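Local coordinates for alpha-galacturonidase (Bacillus subtilis, PDB 3FEF), which hydrolyses alpha-1,4-linked galacturonate oligomers, probably digalacturonate in nature, as a manganese- and NAD-dependent family 4 glycosidase, at residues L282-P285 with E286-K289. Residues are numbered along the deposited sequence; the frame is centred on the assembly and turned at random.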
ATOM      1  N   LEU A 282      18.074 -33.127   2.435  1.00 30.11           N
ATOM      2  CA  LEU A 282      17.428 -34.042   1.495  1.00 30.93           C
ATOM      3  C   LEU A 282      18.384 -35.106   0.974  1.00 32.51           C
ATOM      4  O   LEU A 282      17.955 -36.157   0.515  1.00 30.89           O
ATOM      5  CB  LEU A 282      16.829 -33.265   0.321  1.00 30.30           C
ATOM      6  CG  LEU A 282      15.568 -32.462   0.638  1.00 31.44           C
ATOM      7  CD1 LEU A 282      15.104 -31.681  -0.600  1.00 29.06           C
ATOM      8  CD2 LEU A 282      14.470 -33.399   1.139  1.00 28.82           C
ATOM      9  N   LYS A 283      19.681 -34.832   1.060  1.00 34.42           N
ATOM     10  CA  LYS A 283      20.680 -35.776   0.580  1.00 36.67           C
ATOM     11  C   LYS A 283      21.199 -36.694   1.673  1.00 36.78           C
ATOM     12  O   LYS A 283      21.819 -37.695   1.380  1.00 36.89           O
ATOM     13  CB  LYS A 283      21.831 -35.033  -0.106  1.00 36.87           C
ATOM     14  CG  LYS A 283      21.348 -34.292  -1.353  1.00 41.58           C
ATOM     15  CD  LYS A 283      22.407 -33.406  -1.980  1.00 43.35           C
ATOM     16  CE  LYS A 283      22.079 -33.169  -3.456  1.00 46.64           C
ATOM     17  NZ  LYS A 283      23.233 -32.556  -4.199  1.00 48.07           N
ATOM     18  N   GLN A 284      20.947 -36.352   2.932  1.00 37.57           N
ATOM     19  CA  GLN A 284      21.372 -37.194   4.046  1.00 35.88           C
ATOM     20  C   GLN A 284      20.244 -37.304   5.048  1.00 32.28           C
ATOM     21  O   GLN A 284      20.409 -36.943   6.204  1.00 31.37           O
ATOM     22  CB  GLN A 284      22.623 -36.616   4.731  1.00 39.59           C
ATOM     23  CG  GLN A 284      23.826 -36.434   3.806  1.00 43.42           C
ATOM     24  CD  GLN A 284      24.945 -35.590   4.428  1.00 46.97           C
ATOM     25  OE1 GLN A 284      25.221 -35.677   5.626  1.00 49.35           O
ATOM     26  NE2 GLN A 284      25.598 -34.772   3.606  1.00 49.38           N
ATOM     27  N   PRO A 285      19.087 -37.816   4.606  1.00 32.38           N
ATOM     28  CA  PRO A 285      17.915 -37.801   5.471  1.00 32.81           C
ATOM     29  C   PRO A 285      18.107 -38.629   6.738  1.00 35.17           C
ATOM     30  O   PRO A 285      17.567 -38.265   7.792  1.00 34.19           O
ATOM     31  CB  PRO A 285      16.800 -38.397   4.590  1.00 30.87           C
ATOM     32  CG  PRO A 285      17.503 -39.123   3.497  1.00 31.07           C
ATOM     33  CD  PRO A 285      18.795 -38.384   3.278  1.00 31.45           C
ATOM     34  N   GLU A 286      18.860 -39.726   6.644  1.00 35.34           N
ATOM     35  CA  GLU A 286      19.073 -40.572   7.821  1.00 36.91           C
ATOM     36  C   GLU A 286      19.978 -39.885   8.855  1.00 34.26           C
ATOM     37  O   GLU A 286      19.765 -40.030  10.053  1.00 34.28           O
ATOM     38  CB  GLU A 286      19.562 -41.992   7.453  1.00 39.10           C
ATOM     39  CG  GLU A 286      20.829 -42.038   6.614  1.00 43.38           C
ATOM     40  CD  GLU A 286      20.587 -41.642   5.163  1.00 46.11           C
ATOM     41  OE1 GLU A 286      21.402 -40.872   4.611  1.00 47.01           O
ATOM     42  OE2 GLU A 286      19.578 -42.094   4.577  1.00 47.24           O
ATOM     43  N   VAL A 287      20.965 -39.116   8.414  1.00 33.42           N
ATOM     44  CA  VAL A 287      21.738 -38.322   9.375  1.00 31.83           C
ATOM     45  C   VAL A 287      20.872 -37.242  10.019  1.00 34.13           C
ATOM     46  O   VAL A 287      21.051 -36.909  11.184  1.00 33.48           O
ATOM     47  CB  VAL A 287      22.932 -37.628   8.720  1.00 36.06           C
ATOM     48  CG1 VAL A 287      23.453 -36.483   9.621  1.00 35.68           C
ATOM     49  CG2 VAL A 287      24.032 -38.637   8.404  1.00 34.35           C
ATOM     50  N   TRP A 288      19.924 -36.694   9.258  1.00 32.44           N
ATOM     51  CA  TRP A 288      19.071 -35.639   9.778  1.00 30.82           C
ATOM     52  C   TRP A 288      17.846 -36.232  10.459  1.00 30.73           C
ATOM     53  O   TRP A 288      16.982 -35.519  10.953  1.00 31.72           O
ATOM     54  CB  TRP A 288      18.739 -34.612   8.681  1.00 29.41           C
ATOM     55  CG  TRP A 288      19.947 -33.759   8.463  1.00 30.34           C
ATOM     56  CD1 TRP A 288      20.906 -33.928   7.515  1.00 28.53           C
ATOM     57  CD2 TRP A 288      20.371 -32.652   9.275  1.00 30.56           C
ATOM     58  NE1 TRP A 288      21.894 -32.987   7.671  1.00 30.55           N
ATOM     59  CE2 TRP A 288      21.592 -32.192   8.745  1.00 32.18           C
ATOM     60  CE3 TRP A 288      19.833 -32.005  10.395  1.00 31.02           C
ATOM     61  CZ2 TRP A 288      22.288 -31.096   9.291  1.00 32.49           C
ATOM     62  CZ3 TRP A 288      20.521 -30.923  10.934  1.00 30.99           C
ATOM     63  CH2 TRP A 288      21.740 -30.485  10.384  1.00 31.53           C
ATOM     64  N   LYS A 289      17.790 -37.556  10.475  1.00 28.56           N
ATOM     65  CA  LYS A 289      16.766 -38.302  11.221  1.00 29.41           C
ATOM     66  C   LYS A 289      15.314 -38.087  10.780  1.00 28.03           C
ATOM     67  O   LYS A 289      14.412 -37.970  11.606  1.00 27.04           O
ATOM     68  CB  LYS A 289      16.927 -38.099  12.734  1.00 30.54           C
ATOM     69  CG  LYS A 289      18.342 -38.425  13.236  1.00 33.73           C
ATOM     70  CD  LYS A 289      18.332 -38.762  14.724  1.00 36.25           C
ATOM     71  CE  LYS A 289      19.677 -39.298  15.197  1.00 36.08           C
ATOM     72  NZ  LYS A 289      19.478 -40.111  16.436  1.00 37.19           N
TER
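Glu286 carries CG between its own backbone N and carbonyl carbon (chi1 56°), and a further bend at chi2 (-74°) folds the carboxylate back beside the ring of Pro285. The acid lies alongside the proline, the two running in a common direction: OE2 of Glu286 is 3.8 Å from CG of Pro285, while OE1 of Glu286 reaches back to CA of Gln284 at 3.7 Å. The backbone here makes an alpha-turn, in which N of Trp288 donates to O of Gln284 (3.1 Å, 149° at the hydrogen), approaching in the carbonyl plane. Proline suits the first position after the acceptor, where a helical phi is needed and no N-H has to be given. With alanine in place of Pro285, the Glu286 carboxylate would probably lose the ring it lies against, and the entry to the turn would be freer to flex. The same Gln284 oxygen lies near the plane of the indole, at its edge, 3.3 Å from CD1 of Trp288. CB of Val287 also packs on CB of Gln284 at 4.1 Å. Within the C-terminal family 4 domain, this surface loop lies against helix 253-262, whose Arg253 makes a cation-pi contact with Trp288 and hydrogen-bonds O of Val287.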